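Local structure of peptide synthetase, module 7 (Actinoplanes teichomyceticus, 4TX3) at residues Leu221-Ala226 with Asp425-Asp430; Arg233-Val238 with Glu393-Asp398. The protein probably acts as a condensation-like domain of the teicoplanin peptide synthetase, thought to recruit oxygenases to the bound peptide rather than to form peptide bonds. All blocks are in the same frame, centred on the assembly; numbering follows the deposited sequence.

Contact 1: residues Leu221-Ala226 with Asp425-Asp430. With SO4 (sulfate ion), chain G.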
loop_
_atom_site.group_PDB
_atom_site.type_symbol
_atom_site.label_atom_id
_atom_site.label_comp_id
_atom_site.label_asym_id
_atom_site.label_seq_id
_atom_site.Cartn_x
_atom_site.Cartn_y
_atom_site.Cartn_z
ATOM N N LEU B 221 -28.066 23.089 -14.776
ATOM C CA LEU B 221 -26.810 23.694 -14.312
ATOM C C LEU B 221 -26.588 25.042 -14.999
ATOM O O LEU B 221 -27.228 25.333 -16.001
ATOM C CB LEU B 221 -25.641 22.738 -14.575
ATOM C CG LEU B 221 -25.714 21.348 -13.921
ATOM C CD1 LEU B 221 -24.843 20.352 -14.669
ATOM C CD2 LEU B 221 -25.324 21.372 -12.443
ATOM N N PRO B 222 -25.695 25.884 -14.470
ATOM C CA PRO B 222 -25.592 27.206 -15.110
ATOM C C PRO B 222 -24.746 27.207 -16.395
ATOM O O PRO B 222 -23.611 27.722 -16.404
ATOM C CB PRO B 222 -24.935 28.063 -14.023
ATOM C CG PRO B 222 -24.071 27.092 -13.284
ATOM C CD PRO B 222 -24.866 25.795 -13.253
ATOM N N PHE B 223 -25.305 26.650 -17.469
ATOM C CA PHE B 223 -24.579 26.518 -18.734
ATOM C C PHE B 223 -24.240 27.880 -19.348
ATOM O O PHE B 223 -24.960 28.849 -19.139
ATOM C CB PHE B 223 -25.389 25.696 -19.743
ATOM C CG PHE B 223 -25.676 24.281 -19.305
ATOM C CD1 PHE B 223 -24.650 23.416 -18.971
ATOM C CD2 PHE B 223 -26.983 23.811 -19.253
ATOM C CE1 PHE B 223 -24.927 22.106 -18.583
ATOM C CE2 PHE B 223 -27.259 22.511 -18.854
ATOM C CZ PHE B 223 -26.230 21.660 -18.526
ATOM N N ASP B 224 -23.141 27.951 -20.091
ATOM C CA ASP B 224 -22.815 29.151 -20.857
ATOM C C ASP B 224 -23.154 28.936 -22.338
ATOM O O ASP B 224 -23.289 29.897 -23.097
ATOM C CB ASP B 224 -21.336 29.524 -20.695
ATOM C CG ASP B 224 -21.028 30.119 -19.334
ATOM O OD1 ASP B 224 -21.677 31.106 -18.938
ATOM O OD2 ASP B 224 -20.139 29.590 -18.642
ATOM N N ARG B 225 -23.289 27.672 -22.732
ATOM C CA ARG B 225 -23.652 27.286 -24.097
ATOM C C ARG B 225 -24.529 26.052 -24.091
ATOM O O ARG B 225 -24.465 25.239 -23.166
ATOM C CB ARG B 225 -22.425 26.975 -24.953
ATOM C CG ARG B 225 -21.511 28.103 -25.214
ATOM C CD ARG B 225 -20.094 27.615 -25.350
ATOM N NE ARG B 225 -19.248 28.579 -24.670
ATOM C CZ ARG B 225 -18.547 28.333 -23.575
ATOM N NH1 ARG B 225 -18.528 27.124 -23.041
ATOM N NH2 ARG B 225 -17.837 29.306 -23.038
ATOM N N ALA B 226 -25.316 25.887 -25.146
ATOM C CA ALA B 226 -26.171 24.720 -25.251
ATOM C C ALA B 226 -25.317 23.468 -25.461
ATOM O O ALA B 226 -24.207 23.550 -25.991
ATOM C CB ALA B 226 -27.170 24.886 -26.386
ATOM N N ASP B 425 -17.065 22.857 -23.112
ATOM C CA ASP B 425 -18.129 23.042 -24.091
ATOM C C ASP B 425 -19.326 23.775 -23.506
ATOM O O ASP B 425 -20.033 24.493 -24.214
ATOM C CB ASP B 425 -18.606 21.689 -24.628
ATOM C CG ASP B 425 -17.778 21.186 -25.788
ATOM O OD1 ASP B 425 -16.721 21.786 -26.079
ATOM O OD2 ASP B 425 -18.188 20.185 -26.407
ATOM N N LEU B 426 -19.554 23.560 -22.213
ATOM C CA LEU B 426 -20.761 24.014 -21.539
ATOM C C LEU B 426 -20.498 25.182 -20.611
ATOM O O LEU B 426 -21.376 26.016 -20.397
ATOM C CB LEU B 426 -21.385 22.872 -20.731
ATOM C CG LEU B 426 -21.739 21.567 -21.446
ATOM C CD1 LEU B 426 -22.278 20.546 -20.449
ATOM C CD2 LEU B 426 -22.733 21.800 -22.565
ATOM N N PHE B 427 -19.295 25.237 -20.050
ATOM C CA PHE B 427 -18.976 26.232 -19.028
ATOM C C PHE B 427 -17.732 27.056 -19.340
ATOM O O PHE B 427 -16.734 26.539 -19.831
ATOM C CB PHE B 427 -18.767 25.565 -17.665
ATOM C CG PHE B 427 -19.940 24.751 -17.184
ATOM C CD1 PHE B 427 -21.070 25.372 -16.657
ATOM C CD2 PHE B 427 -19.895 23.361 -17.225
ATOM C CE1 PHE B 427 -22.141 24.622 -16.192
ATOM C CE2 PHE B 427 -20.962 22.602 -16.766
ATOM C CZ PHE B 427 -22.089 23.233 -16.247
ATOM N N ASP B 428 -17.807 28.339 -19.010
ATOM C CA ASP B 428 -16.652 29.214 -18.952
ATOM C C ASP B 428 -15.948 29.082 -17.607
ATOM O O ASP B 428 -16.575 28.683 -16.620
ATOM C CB ASP B 428 -17.077 30.664 -19.172
ATOM C CG ASP B 428 -17.386 30.947 -20.598
ATOM O OD1 ASP B 428 -16.681 30.378 -21.450
ATOM O OD2 ASP B 428 -18.329 31.717 -20.884
ATOM N N HIS B 429 -14.666 29.446 -17.564
ATOM C CA HIS B 429 -13.843 29.322 -16.357
ATOM C C HIS B 429 -14.437 30.073 -15.174
ATOM O O HIS B 429 -14.342 29.598 -14.040
ATOM C CB HIS B 429 -12.420 29.827 -16.618
ATOM C CG HIS B 429 -11.480 29.627 -15.468
ATOM N ND1 HIS B 429 -11.268 30.588 -14.503
ATOM C CD2 HIS B 429 -10.697 28.575 -15.129
ATOM C CE1 HIS B 429 -10.393 30.140 -13.620
ATOM N NE2 HIS B 429 -10.027 28.922 -13.979
ATOM N N ASP B 430 -15.045 31.236 -15.431
ATOM C CA ASP B 430 -15.611 32.055 -14.346
ATOM C C ASP B 430 -16.885 31.437 -13.757
ATOM O O ASP B 430 -17.118 31.511 -12.550
ATOM C CB ASP B 430 -15.883 33.501 -14.815
ATOM C CG ASP B 430 -16.824 33.591 -16.021
ATOM O OD1 ASP B 430 -17.794 32.800 -16.130
ATOM O OD2 ASP B 430 -16.606 34.496 -16.861
HETATM S S SO4 G . -12.673 30.582 -20.549
HETATM O O1 SO4 G . -11.367 30.036 -20.952
HETATM O O2 SO4 G . -13.487 30.912 -21.726
HETATM O O3 SO4 G . -13.382 29.580 -19.747
HETATM O O4 SO4 G . -12.472 31.789 -19.737
#

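Contact 2: residues Arg233-Val238 with Glu393-Asp398. With SO4 (sulfate ion), chain F.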
loop_
_atom_site.group_PDB
_atom_site.type_symbol
_atom_site.label_atom_id
_atom_site.label_comp_id
_atom_site.label_asym_id
_atom_site.label_seq_id
_atom_site.Cartn_x
_atom_site.Cartn_y
_atom_site.Cartn_z
ATOM N N ARG B 233 -15.452 16.801 -25.301
ATOM C CA ARG B 233 -14.884 16.300 -24.049
ATOM C C ARG B 233 -13.689 17.108 -23.547
ATOM O O ARG B 233 -12.908 16.604 -22.740
ATOM C CB ARG B 233 -14.471 14.827 -24.171
ATOM C CG ARG B 233 -15.589 13.866 -24.513
ATOM C CD ARG B 233 -15.073 12.420 -24.467
ATOM N NE ARG B 233 -16.049 11.461 -24.972
ATOM C CZ ARG B 233 -15.792 10.508 -25.864
ATOM N NH1 ARG B 233 -14.571 10.350 -26.355
ATOM N NH2 ARG B 233 -16.760 9.695 -26.255
ATOM N N ARG B 234 -13.543 18.354 -23.994
ATOM C CA ARG B 234 -12.472 19.202 -23.462
ATOM C C ARG B 234 -12.793 19.628 -22.034
ATOM O O ARG B 234 -13.948 19.737 -21.654
ATOM C CB ARG B 234 -12.245 20.433 -24.345
ATOM C CG ARG B 234 -11.627 20.135 -25.706
ATOM C CD ARG B 234 -11.449 21.407 -26.554
ATOM N NE ARG B 234 -12.739 22.040 -26.846
ATOM C CZ ARG B 234 -13.164 23.205 -26.341
ATOM N NH1 ARG B 234 -12.378 23.941 -25.548
ATOM N NH2 ARG B 234 -14.374 23.661 -26.668
ATOM N N ALA B 235 -11.765 19.888 -21.245
ATOM C CA ALA B 235 -11.964 20.128 -19.826
ATOM C C ALA B 235 -11.072 21.231 -19.301
ATOM O O ALA B 235 -9.910 21.324 -19.677
ATOM C CB ALA B 235 -11.716 18.850 -19.039
ATOM N N GLY B 236 -11.623 22.059 -18.423
ATOM C CA GLY B 236 -10.839 23.040 -17.700
ATOM C C GLY B 236 -10.872 22.692 -16.229
ATOM O O GLY B 236 -11.649 21.832 -15.816
ATOM N N THR B 237 -10.041 23.346 -15.428
ATOM C CA THR B 237 -10.083 23.132 -13.990
ATOM C C THR B 237 -10.002 24.437 -13.235
ATOM O O THR B 237 -9.582 25.441 -13.784
ATOM C CB THR B 237 -8.945 22.220 -13.503
ATOM O OG1 THR B 237 -7.683 22.775 -13.889
ATOM C CG2 THR B 237 -9.075 20.842 -14.101
ATOM N N VAL B 238 -10.446 24.408 -11.980
ATOM C CA VAL B 238 -10.301 25.508 -11.040
ATOM C C VAL B 238 -9.968 24.901 -9.679
ATOM O O VAL B 238 -10.586 23.916 -9.259
ATOM C CB VAL B 238 -11.587 26.388 -10.937
ATOM C CG1 VAL B 238 -11.903 27.029 -12.266
ATOM C CG2 VAL B 238 -12.792 25.568 -10.486
ATOM N N GLU B 393 -7.297 15.308 -18.002
ATOM C CA GLU B 393 -7.899 14.256 -18.839
ATOM C C GLU B 393 -9.238 14.668 -19.455
ATOM O O GLU B 393 -9.917 15.559 -18.946
ATOM C CB GLU B 393 -8.088 12.960 -18.029
ATOM C CG GLU B 393 -6.837 12.487 -17.269
ATOM C CD GLU B 393 -5.679 11.994 -18.167
ATOM O OE1 GLU B 393 -5.756 12.100 -19.422
ATOM O OE2 GLU B 393 -4.681 11.478 -17.596
ATOM N N ALA B 394 -9.604 14.017 -20.557
ATOM C CA ALA B 394 -10.905 14.237 -21.184
ATOM C C ALA B 394 -12.036 13.944 -20.201
ATOM O O ALA B 394 -11.943 13.016 -19.394
ATOM C CB ALA B 394 -11.051 13.377 -22.427
ATOM N N ILE B 395 -13.098 14.738 -20.271
ATOM C CA ILE B 395 -14.230 14.604 -19.353
ATOM C C ILE B 395 -15.533 14.265 -20.097
ATOM O O ILE B 395 -15.794 14.794 -21.183
ATOM C CB ILE B 395 -14.428 15.895 -18.516
ATOM C CG1 ILE B 395 -15.440 15.676 -17.391
ATOM C CG2 ILE B 395 -14.855 17.084 -19.395
ATOM C CD1 ILE B 395 -15.573 16.883 -16.472
ATOM N N GLU B 396 -16.327 13.360 -19.518
ATOM C CA GLU B 396 -17.639 12.986 -20.057
ATOM C C GLU B 396 -18.759 13.619 -19.245
ATOM O O GLU B 396 -19.868 13.795 -19.733
ATOM C CB GLU B 396 -17.829 11.474 -20.062
ATOM C CG GLU B 396 -16.947 10.713 -21.023
ATOM C CD GLU B 396 -17.242 9.223 -20.989
ATOM O OE1 GLU B 396 -17.012 8.601 -19.924
ATOM O OE2 GLU B 396 -17.732 8.686 -22.012
ATOM N N LEU B 397 -18.457 13.928 -17.989
ATOM C CA LEU B 397 -19.392 14.595 -17.093
ATOM C C LEU B 397 -19.486 16.099 -17.394
ATOM O O LEU B 397 -18.603 16.679 -18.038
ATOM C CB LEU B 397 -18.959 14.377 -15.646
ATOM C CG LEU B 397 -19.012 12.955 -15.092
ATOM C CD1 LEU B 397 -18.254 12.872 -13.787
ATOM C CD2 LEU B 397 -20.439 12.504 -14.890
ATOM N N ASP B 398 -20.546 16.732 -16.915
ATOM C CA ASP B 398 -20.633 18.188 -16.953
ATOM C C ASP B 398 -19.705 18.803 -15.906
ATOM O O ASP B 398 -18.901 19.691 -16.213
ATOM C CB ASP B 398 -22.073 18.628 -16.735
ATOM C CG ASP B 398 -22.990 18.155 -17.851
ATOM O OD1 ASP B 398 -22.526 17.359 -18.704
ATOM O OD2 ASP B 398 -24.168 18.569 -17.874
HETATM S S SO4 F . -12.478 7.284 -27.631
HETATM O O1 SO4 F . -12.463 5.830 -27.800
HETATM O O2 SO4 F . -11.522 7.882 -28.560
HETATM O O3 SO4 F . -13.819 7.800 -27.940
HETATM O O4 SO4 F . -12.127 7.608 -26.242
#

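Contact 1: residues Leu221-Ala226 with Asp425-Asp430
F223 and D224 meet L426, F427 and D428 where two connecting segments of the condensation-domain fold run together. One is the loop between helix 200-211 and strand 235-242. The other is the turn from strand 413-423 into helix 429-448. P222 is the centre of an inverse gamma turn, with F223 N bonded to L221 O. Just beyond it, D224 N donates to L426 O at 2.6 Å. R225 N adds a weak bond to the same oxygen.

The D224 side chain can be followed outward. D224 CB lies 3.5 Å from L426 O. CG stands beside the backbone N (chi1 -74°) and carries the carboxylate to the start of the helix. D224 CG and OD1 lie near D428 OD2, with D224 OD1 at 3.9 Å. D224 OD2 accepts D428 N at 2.7 Å, on the anti side and 21° out of the carboxylate plane. It is gripped a second time by T431 OG1. D224 OD2 also lies 3.6 Å from D428 OD2, a proximity of like charges that these two bonds may ease. R225 bends at chi2 and chi3, and R225 NH1 makes a weak bond to D425 O at 3.3 Å. The guanidinium and the D428 carboxylate form a salt bridge, but its modelled geometry is doubtful. H429 N hydrogen-bonds a sulfate, probably from the crystallisation liquor.

The apolar part involves F223, L426 and F427. F223 and L426 run side by side, with CE1 of F223 3.6 Å from CD1 of L426. The rings of F223 and F427 meet obliquely, their planes at 33°. L399 and Y422 also touch F427. The F427 ring points its edge at the gamma turn, where F427 CE1 sits 3.4 Å from P222 O.

Contact 2: residues Arg233-Val238 with Glu393-Asp398
R233 and I395 hold the close part of this contact through the backbone. I395 N donates to R233 O at 3.1 Å in a nearly straight bond, with the donor tilted 25° from the carbonyl plane. CB of R233 rests 3.3 Å from I395 O. With CG1 of I395 anti to the backbone N (chi1 -170°), I395 CG2 is the branch that meets A235 CB, at 3.6 Å. It also reaches R234 O.

A235 begins strand 235-242, an outermost strand of the four-stranded sheet, which pairs with strand 413-423. Segment 393-398 leads from strand 383-388 of the five-stranded sheet into strand 399-407 of this one. The contact therefore sits where the chain crosses between the two lobes of the condensation fold.

Between the two segments the packing is looser near the R233 guanidinium. R233 and E396 lie side by side, and NE of R233 is 4.4 Å from OE2 of E396 without pointing an N-H at it. E396 instead forms a salt bridge with R39. The guanidinium donates to R37 O and L29 O. R233 NH1 also donates, at 3.1 Å, to O3 of a sulfate ion, probably from the crystallisation liquor. With an alanine here, the carbonyls of R37 and L29 would probably lose this donor, and the sulfate one of its hydrogen-bond donors. The ion is also bound by R31 N, R39 NE and H142 NE2.

Overall arrangement
The centres of contacts 1 and 2 are about 12 Å apart, on the same side of the chain's centre. Along the chain the order is 221-226, 233-238, 393-398, 425-430, so contact 2 is nested inside contact 1. Strand 413-423 ties them together: it pairs with strand 235-242 and with strand 399-407, and the turn of contact 1 follows it. The contacts also touch directly. D425 forms a salt bridge with R234, H429 packs on V238, and L426 lies against D398. Contact 2 lies at the start of the outermost strand 235-242 and faces the junction with the other lobe. Contact 1 lies at the end of strand 413-423 and sets the loop 221-226 against the turn from that strand into helix 429-448.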